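Carboxypeptidase D (PDB 3MN8) removes C-terminal arginine and lysine residues from peptides and proteins as a zinc-dependent metallocarboxypeptidase, processing growth factors, peptide hormones and neuropeptides. Local coordinates at residues 167-178 / 194-205; 351-362 / 383-392. All blocks are in the same frame, centred on the assembly; numbering follows the deposited sequence.

Contact 1 (167-178 / 194-205); sequences NAANIDLNRDFP and RQPETAALVNWI. With GEM ((2-guanidinoethylmercapto)succinic acid), chain G.
In the first carboxypeptidase domain of this M14 metallocarboxypeptidase, the active-site loop 167-178 packs against the N-terminal turns of helix 196-205, and Asp176 joins the two. One carboxylate oxygen takes two bonds: Asp176 OD2 receives the backbone N of Gln195, the N-cap residue, on its syn lone pair at 2.7 Å and 170°, while OG1 of Thr198 donates to it from the anti side, also at 2.7 Å. The other oxygen, OD1, reaches NE2 of Gln195 through a water. At the start of the loop the Asn167 amide shares its two N-H groups, with Gln195 OE1 2.6 Å from ND2 and Glu197 OE2 3.1 Å from it, both nearly in the amide plane, which fixes the amide's rotation. The Phe177 ring lies against the helix; the Thr198 torsion (chi1 -45°) that gives OG1 to Asp176 sends CG2 over the ring, 3.4 Å from its centroid in a CH-pi contact. Just before Asp176 the loop presents Asn174 and Arg175 to the bound inhibitor (2-guanidinoethylmercapto)succinic acid, and Asp172 OD1 accepts a hydrogen bond from NE2 of the zinc ligand His101. A single inhibitor carboxylate oxygen, O14, is gripped by Asn174 ND2 at 2.6 Å and Arg175 NH2 at 2.8 Å.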
# COMPACT_ATOMS: atom_id res chain seq x y z
N ASN A 167 12.90 9.14 13.04
CA ASN A 167 12.13 10.33 13.38
C ASN A 167 12.97 11.30 14.20
O ASN A 167 14.20 11.26 14.16
CB ASN A 167 10.78 10.00 14.05
CG ASN A 167 10.93 9.43 15.46
OD1 ASN A 167 12.04 9.31 15.99
ND2 ASN A 167 9.80 9.07 16.06
N ALA A 168 12.30 12.18 14.93
CA ALA A 168 13.01 13.22 15.67
C ALA A 168 13.73 12.64 16.89
O ALA A 168 14.66 13.25 17.40
CB ALA A 168 12.06 14.34 16.08
N ALA A 169 13.28 11.47 17.35
CA ALA A 169 13.94 10.79 18.47
C ALA A 169 15.01 9.81 17.94
O ALA A 169 15.62 9.06 18.71
CB ALA A 169 12.92 10.06 19.33
N ASN A 170 15.22 9.84 16.63
CA ASN A 170 16.22 9.01 15.97
C ASN A 170 15.94 7.52 16.06
O ASN A 170 16.88 6.71 16.04
CB ASN A 170 17.62 9.29 16.52
CG ASN A 170 18.35 10.32 15.70
OD1 ASN A 170 18.73 11.37 16.21
ND2 ASN A 170 18.57 10.01 14.43
N ILE A 171 14.67 7.13 16.15
CA ILE A 171 14.37 5.70 16.01
C ILE A 171 13.82 5.40 14.62
O ILE A 171 13.15 6.23 14.01
CB ILE A 171 13.45 5.11 17.13
CG1 ILE A 171 11.97 5.29 16.80
CG2 ILE A 171 13.84 5.67 18.51
CD1 ILE A 171 11.36 4.11 16.06
N ASP A 172 14.13 4.19 14.15
CA ASP A 172 13.78 3.75 12.80
C ASP A 172 12.34 3.23 12.77
O ASP A 172 12.04 2.14 13.25
CB ASP A 172 14.77 2.67 12.32
CG ASP A 172 14.56 2.27 10.86
OD1 ASP A 172 13.40 2.34 10.36
OD2 ASP A 172 15.57 1.87 10.22
N LEU A 173 11.45 4.04 12.20
CA LEU A 173 10.04 3.71 12.19
C LEU A 173 9.77 2.36 11.53
O LEU A 173 8.77 1.71 11.82
CB LEU A 173 9.24 4.83 11.52
CG LEU A 173 9.27 6.17 12.26
CD1 LEU A 173 8.58 7.27 11.45
CD2 LEU A 173 8.64 6.04 13.65
N ASN A 174 10.68 1.91 10.66
CA ASN A 174 10.50 0.62 10.02
C ASN A 174 11.06 -0.47 10.90
O ASN A 174 11.32 -1.58 10.43
CB ASN A 174 11.16 0.57 8.65
CG ASN A 174 10.46 -0.39 7.70
OD1 ASN A 174 9.30 -0.77 7.91
ND2 ASN A 174 11.15 -0.76 6.63
N ARG A 175 11.29 -0.14 12.17
CA ARG A 175 11.53 -1.17 13.19
C ARG A 175 10.54 -1.04 14.35
O ARG A 175 10.61 -1.80 15.31
CB ARG A 175 12.95 -1.11 13.74
CG ARG A 175 14.00 -1.15 12.69
CD ARG A 175 13.83 -2.32 11.73
NE ARG A 175 15.03 -2.43 10.91
CZ ARG A 175 15.16 -2.09 9.64
NH1 ARG A 175 16.34 -2.23 9.07
NH2 ARG A 175 14.14 -1.63 8.92
N ASP A 176 9.62 -0.09 14.25
CA ASP A 176 8.84 0.31 15.41
C ASP A 176 7.42 -0.28 15.47
O ASP A 176 6.69 -0.05 16.43
CB ASP A 176 8.78 1.83 15.49
CG ASP A 176 8.40 2.32 16.87
OD1 ASP A 176 8.83 1.68 17.85
OD2 ASP A 176 7.69 3.34 16.96
N PHE A 177 7.03 -1.02 14.43
CA PHE A 177 5.69 -1.60 14.37
C PHE A 177 5.69 -2.94 15.11
O PHE A 177 6.73 -3.56 15.25
CB PHE A 177 5.24 -1.78 12.91
CG PHE A 177 4.84 -0.47 12.24
CD1 PHE A 177 5.82 0.42 11.78
CD2 PHE A 177 3.51 -0.13 12.07
CE1 PHE A 177 5.47 1.62 11.17
CE2 PHE A 177 3.16 1.07 11.46
CZ PHE A 177 4.14 1.94 11.01
N PRO A 178 4.53 -3.35 15.63
CA PRO A 178 4.38 -4.66 16.26
C PRO A 178 4.82 -5.80 15.32
O PRO A 178 4.52 -5.80 14.12
CB PRO A 178 2.88 -4.75 16.54
CG PRO A 178 2.41 -3.32 16.61
CD PRO A 178 3.28 -2.57 15.65
N ARG A 194 4.63 3.51 21.05
CA ARG A 194 5.70 3.55 20.07
C ARG A 194 5.93 5.01 19.72
O ARG A 194 5.58 5.91 20.49
CB ARG A 194 5.28 2.82 18.80
CG ARG A 194 4.34 1.69 19.05
CD ARG A 194 5.01 0.38 18.76
NE ARG A 194 4.11 -0.75 18.95
CZ ARG A 194 4.53 -2.01 19.03
NH1 ARG A 194 5.83 -2.26 18.93
NH2 ARG A 194 3.67 -3.00 19.22
N GLN A 195 6.50 5.24 18.54
CA GLN A 195 6.61 6.58 18.02
C GLN A 195 5.23 7.06 17.54
O GLN A 195 4.45 6.28 16.98
CB GLN A 195 7.63 6.67 16.89
CG GLN A 195 9.02 6.20 17.30
CD GLN A 195 9.60 6.97 18.48
OE1 GLN A 195 9.69 8.20 18.46
NE2 GLN A 195 10.02 6.24 19.51
N PRO A 196 4.94 8.34 17.77
CA PRO A 196 3.68 8.99 17.41
C PRO A 196 3.30 8.53 16.02
O PRO A 196 2.17 8.15 15.76
CB PRO A 196 4.07 10.47 17.34
CG PRO A 196 5.20 10.61 18.25
CD PRO A 196 5.95 9.31 18.22
N GLU A 197 4.28 8.55 15.13
CA GLU A 197 4.04 8.33 13.72
C GLU A 197 3.60 6.90 13.50
O GLU A 197 2.68 6.64 12.74
CB GLU A 197 5.31 8.64 12.91
CG GLU A 197 5.75 10.12 12.95
CD GLU A 197 6.67 10.44 14.12
OE1 GLU A 197 7.07 11.63 14.25
OE2 GLU A 197 6.99 9.50 14.90
N THR A 198 4.25 5.99 14.20
CA THR A 198 3.92 4.58 14.12
C THR A 198 2.49 4.39 14.63
O THR A 198 1.63 3.87 13.92
CB THR A 198 4.87 3.75 15.00
OG1 THR A 198 6.23 4.18 14.82
CG2 THR A 198 4.72 2.26 14.70
N ALA A 199 2.25 4.82 15.86
CA ALA A 199 0.94 4.70 16.49
C ALA A 199 -0.17 5.19 15.56
O ALA A 199 -1.19 4.53 15.40
CB ALA A 199 0.90 5.47 17.82
N ALA A 200 0.03 6.36 14.97
CA ALA A 200 -0.95 6.94 14.06
C ALA A 200 -1.29 5.96 12.95
O ALA A 200 -2.46 5.70 12.65
CB ALA A 200 -0.42 8.24 13.47
N LEU A 201 -0.26 5.41 12.33
CA LEU A 201 -0.46 4.53 11.19
C LEU A 201 -1.03 3.19 11.60
O LEU A 201 -1.86 2.62 10.90
CB LEU A 201 0.85 4.36 10.41
CG LEU A 201 0.85 5.39 9.29
CD1 LEU A 201 1.48 6.69 9.76
CD2 LEU A 201 1.51 4.85 8.04
N VAL A 202 -0.57 2.69 12.73
CA VAL A 202 -1.14 1.46 13.26
C VAL A 202 -2.65 1.63 13.33
O VAL A 202 -3.40 0.83 12.79
CB VAL A 202 -0.59 1.14 14.65
CG1 VAL A 202 -1.46 0.09 15.33
CG2 VAL A 202 0.87 0.69 14.54
N ASN A 203 -3.08 2.71 13.99
CA ASN A 203 -4.49 3.00 14.20
C ASN A 203 -5.24 3.05 12.90
O ASN A 203 -6.36 2.56 12.78
CB ASN A 203 -4.65 4.36 14.88
CG ASN A 203 -4.62 4.27 16.38
OD1 ASN A 203 -4.20 3.26 16.96
ND2 ASN A 203 -5.09 5.32 17.03
N TRP A 204 -4.60 3.67 11.93
CA TRP A 204 -5.20 3.87 10.63
C TRP A 204 -5.36 2.55 9.92
O TRP A 204 -6.45 2.18 9.48
CB TRP A 204 -4.33 4.83 9.82
CG TRP A 204 -4.99 5.32 8.59
CD1 TRP A 204 -6.25 5.83 8.48
CD2 TRP A 204 -4.42 5.36 7.27
NE1 TRP A 204 -6.51 6.18 7.16
CE2 TRP A 204 -5.40 5.90 6.40
CE3 TRP A 204 -3.18 4.99 6.73
CZ2 TRP A 204 -5.17 6.08 5.04
CZ3 TRP A 204 -2.96 5.17 5.38
CH2 TRP A 204 -3.95 5.71 4.55
N ILE A 205 -4.26 1.81 9.85
CA ILE A 205 -4.23 0.55 9.10
C ILE A 205 -5.34 -0.42 9.55
O ILE A 205 -5.93 -1.11 8.71
CB ILE A 205 -2.81 -0.11 9.17
CG1 ILE A 205 -1.77 0.79 8.52
CG2 ILE A 205 -2.80 -1.46 8.49
CD1 ILE A 205 -0.34 0.44 8.87
C8 GEM G . 14.71 -1.61 4.31
S7 GEM G . 13.00 -1.95 4.01
C6 GEM G . 13.11 -2.89 2.51
C5 GEM G . 14.05 -4.09 2.61
N3 GEM G . 13.43 -5.06 3.50
C1 GEM G . 13.98 -6.17 3.99
N4 GEM G . 13.29 -6.97 4.79
N2 GEM G . 15.24 -6.48 3.68
C9 GEM G . 14.81 -1.02 5.69
O14 GEM G . 13.75 -0.78 6.31
O15 GEM G . 15.94 -0.81 6.17
C10 GEM G . 15.35 -0.70 3.24
C11 GEM G . 14.87 0.74 3.20
O12 GEM G . 14.54 1.21 2.08
O13 GEM G . 14.85 1.43 4.25
O HOH W 1 9.70 3.27 19.59

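Contact 2 (351-362 / 383-392); sequences IADANVYVAGLE and YSVHASAFGY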
# COMPACT_ATOMS: atom_id res chain seq x y z
N ILE A 351 -22.80 -10.03 7.96
CA ILE A 351 -22.06 -10.50 9.13
C ILE A 351 -20.65 -9.91 9.15
O ILE A 351 -19.84 -10.13 8.24
CB ILE A 351 -21.95 -12.03 9.17
CG1 ILE A 351 -23.31 -12.68 8.90
CG2 ILE A 351 -21.40 -12.47 10.51
CD1 ILE A 351 -23.24 -14.20 8.76
N ALA A 352 -20.36 -9.15 10.20
CA ALA A 352 -19.07 -8.49 10.32
C ALA A 352 -18.10 -9.43 10.99
O ALA A 352 -18.50 -10.29 11.77
CB ALA A 352 -19.23 -7.22 11.11
N ASP A 353 -16.82 -9.27 10.68
CA ASP A 353 -15.79 -10.15 11.25
C ASP A 353 -15.94 -11.64 10.93
O ASP A 353 -15.38 -12.49 11.62
CB ASP A 353 -15.70 -9.95 12.76
CG ASP A 353 -14.50 -9.11 13.16
OD1 ASP A 353 -13.47 -9.71 13.53
OD2 ASP A 353 -14.58 -7.87 13.09
N ALA A 354 -16.71 -11.95 9.90
CA ALA A 354 -16.75 -13.31 9.40
C ALA A 354 -15.40 -13.66 8.79
O ALA A 354 -14.61 -12.77 8.45
CB ALA A 354 -17.85 -13.47 8.37
N ASN A 355 -15.13 -14.96 8.67
CA ASN A 355 -13.91 -15.41 8.01
C ASN A 355 -14.20 -16.09 6.67
O ASN A 355 -15.11 -16.90 6.55
CB ASN A 355 -13.11 -16.35 8.91
CG ASN A 355 -12.30 -15.60 9.95
OD1 ASN A 355 -12.46 -15.82 11.16
ND2 ASN A 355 -11.42 -14.71 9.49
N VAL A 356 -13.41 -15.73 5.67
CA VAL A 356 -13.53 -16.31 4.34
C VAL A 356 -12.25 -17.05 3.97
O VAL A 356 -11.18 -16.43 3.83
CB VAL A 356 -13.87 -15.23 3.28
CG1 VAL A 356 -13.77 -15.81 1.87
CG2 VAL A 356 -15.26 -14.63 3.54
N TYR A 357 -12.35 -18.37 3.83
CA TYR A 357 -11.19 -19.22 3.61
C TYR A 357 -11.09 -19.74 2.18
O TYR A 357 -12.11 -20.07 1.57
CB TYR A 357 -11.22 -20.42 4.55
CG TYR A 357 -10.93 -20.17 6.02
CD1 TYR A 357 -11.97 -19.97 6.92
CD2 TYR A 357 -9.63 -20.18 6.51
CE1 TYR A 357 -11.71 -19.76 8.28
CE2 TYR A 357 -9.36 -19.97 7.85
CZ TYR A 357 -10.39 -19.76 8.73
OH TYR A 357 -10.12 -19.56 10.06
N VAL A 358 -9.86 -19.81 1.68
CA VAL A 358 -9.55 -20.43 0.39
C VAL A 358 -8.67 -21.65 0.59
O VAL A 358 -7.60 -21.56 1.20
CB VAL A 358 -8.82 -19.44 -0.56
CG1 VAL A 358 -8.42 -20.12 -1.88
CG2 VAL A 358 -9.69 -18.21 -0.84
N ALA A 359 -9.12 -22.79 0.09
CA ALA A 359 -8.35 -24.03 0.21
C ALA A 359 -6.91 -23.83 -0.23
O ALA A 359 -6.64 -23.47 -1.38
CB ALA A 359 -9.01 -25.14 -0.60
N GLY A 360 -5.98 -24.09 0.68
CA GLY A 360 -4.56 -23.95 0.40
C GLY A 360 -4.05 -22.58 0.80
O GLY A 360 -2.86 -22.29 0.71
N LEU A 361 -4.97 -21.73 1.23
CA LEU A 361 -4.61 -20.41 1.74
C LEU A 361 -5.38 -20.14 3.03
O LEU A 361 -5.68 -18.99 3.37
CB LEU A 361 -4.94 -19.33 0.70
CG LEU A 361 -4.21 -19.44 -0.64
CD1 LEU A 361 -4.82 -18.48 -1.65
CD2 LEU A 361 -2.71 -19.19 -0.51
N GLU A 362 -5.69 -21.21 3.75
CA GLU A 362 -6.51 -21.14 4.95
C GLU A 362 -5.78 -20.49 6.12
O GLU A 362 -6.40 -20.15 7.13
CB GLU A 362 -7.00 -22.54 5.35
CG GLU A 362 -8.37 -22.90 4.81
CD GLU A 362 -8.40 -24.24 4.08
OE1 GLU A 362 -7.34 -24.66 3.56
OE2 GLU A 362 -9.49 -24.85 4.03
N TYR A 383 -10.50 -22.18 -7.42
CA TYR A 383 -10.45 -22.34 -5.97
C TYR A 383 -11.77 -22.78 -5.33
O TYR A 383 -12.85 -22.59 -5.87
CB TYR A 383 -10.01 -21.03 -5.34
CG TYR A 383 -8.79 -20.41 -5.96
CD1 TYR A 383 -8.86 -19.76 -7.19
CD2 TYR A 383 -7.56 -20.44 -5.30
CE1 TYR A 383 -7.73 -19.16 -7.76
CE2 TYR A 383 -6.43 -19.86 -5.85
CZ TYR A 383 -6.52 -19.22 -7.08
OH TYR A 383 -5.39 -18.63 -7.62
N SER A 384 -11.66 -23.38 -4.15
CA SER A 384 -12.82 -23.67 -3.32
C SER A 384 -12.83 -22.69 -2.16
O SER A 384 -12.00 -22.76 -1.25
CB SER A 384 -12.78 -25.11 -2.81
OG SER A 384 -13.36 -25.99 -3.76
N VAL A 385 -13.76 -21.76 -2.21
CA VAL A 385 -13.85 -20.74 -1.18
C VAL A 385 -14.98 -21.08 -0.23
O VAL A 385 -16.02 -21.58 -0.66
CB VAL A 385 -14.13 -19.36 -1.81
CG1 VAL A 385 -13.86 -18.27 -0.81
CG2 VAL A 385 -13.28 -19.17 -3.05
N HIS A 386 -14.77 -20.84 1.06
CA HIS A 386 -15.84 -20.98 2.04
C HIS A 386 -15.74 -19.97 3.16
O HIS A 386 -14.68 -19.37 3.38
CB HIS A 386 -15.93 -22.41 2.61
CG HIS A 386 -14.91 -22.74 3.66
ND1 HIS A 386 -13.92 -21.88 4.05
CD2 HIS A 386 -14.74 -23.87 4.40
CE1 HIS A 386 -13.18 -22.45 4.99
NE2 HIS A 386 -13.66 -23.66 5.22
N ALA A 387 -16.84 -19.78 3.88
CA ALA A 387 -16.91 -18.75 4.91
C ALA A 387 -17.37 -19.33 6.23
O ALA A 387 -18.16 -20.27 6.27
CB ALA A 387 -17.84 -17.62 4.46
N SER A 388 -16.87 -18.75 7.31
CA SER A 388 -17.30 -19.17 8.62
C SER A 388 -17.35 -17.99 9.57
O SER A 388 -16.78 -16.92 9.30
CB SER A 388 -16.38 -20.26 9.16
OG SER A 388 -15.03 -19.81 9.16
N ALA A 389 -18.05 -18.18 10.69
CA ALA A 389 -18.20 -17.15 11.71
C ALA A 389 -18.76 -17.78 12.98
O ALA A 389 -19.58 -18.71 12.92
CB ALA A 389 -19.12 -16.03 11.21
N PHE A 390 -18.31 -17.28 14.12
CA PHE A 390 -18.81 -17.73 15.41
C PHE A 390 -20.33 -17.57 15.48
O PHE A 390 -20.87 -16.52 15.10
CB PHE A 390 -18.12 -16.94 16.53
CG PHE A 390 -18.63 -17.24 17.91
CD1 PHE A 390 -19.43 -16.33 18.59
CD2 PHE A 390 -18.31 -18.43 18.54
CE1 PHE A 390 -19.90 -16.60 19.87
CE2 PHE A 390 -18.78 -18.71 19.81
CZ PHE A 390 -19.58 -17.79 20.48
N GLY A 391 -21.03 -18.60 15.95
CA GLY A 391 -22.47 -18.53 16.05
C GLY A 391 -23.12 -18.83 14.72
O GLY A 391 -24.34 -18.72 14.57
N TYR A 392 -22.30 -19.22 13.75
CA TYR A 392 -22.80 -19.58 12.43
C TYR A 392 -22.23 -20.90 11.95
O TYR A 392 -21.06 -21.19 12.17
CB TYR A 392 -22.50 -18.48 11.41
CG TYR A 392 -23.29 -17.23 11.64
CD1 TYR A 392 -24.51 -17.03 10.98
CD2 TYR A 392 -22.85 -16.26 12.53
CE1 TYR A 392 -25.25 -15.88 11.19
CE2 TYR A 392 -23.59 -15.11 12.75
CZ TYR A 392 -24.79 -14.93 12.08
OH TYR A 392 -25.53 -13.78 12.29
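Antiparallel strand pairing at the middle of a four-stranded sheet defines this contact, in the transthyretin-like domain that follows the catalytic domain. Strands 355-358 and 383-388 run at 158° to each other, with Asn355-Ser388 and Tyr357-His386 as hydrogen-bonded pairs and Val356-Ala387 and Val358-Val385 as non-hydrogen-bonded ones. Tyr357 N bonds to His386 O at 2.6 Å; Ala359 N extends the pairing to Ser384 O at 3.2 Å. Side chains sort by face. On the buried one, Val356 CG1 meets Val385 CG1 at 3.6 Å, and Val358 CG1 touches CD2 of the Tyr383 ring; residues of strands 339-344 and 410-415 pack against this face, as in a beta sandwich. On the other, Ser388 OG sits at the Tyr357 ring edge, 3.4 Å from CE1. Beyond the strand ends, a type II turn from Ala389 brings Tyr392 back to Ile351. A torsion of -69° about chi1 carries the Tyr392 ring toward Ile351, whose CD1 lies over one face, 3.7 Å from the centroid. With an alanine here, Ile351 CD1 would lose the ring it packs on, and a gap would probably open. The closest ring atom to that methyl is Tyr392 CE1, 3.6 Å from Ile351 CD1.

The two contacts illustrate how one chain builds two separate domains in series. Contact 1 closes before contact 2 opens, and each lies in a different domain: the first in the Peptidase M14 domain, where helix 196-205 packs beside strands 74-80 and 93-97 of the mixed eight-stranded sheet, the second in the carboxypeptidase regulatory-like domain with its small sheets. They share no helix, strand or sheet. Their centres are about 32 Å apart and their nearest atoms about 12 Å, so neither touches the other. Contact 1 adjoins the zinc and inhibitor site, whereas contact 2, away from the annotated sites, is structural packing within the all-beta domain.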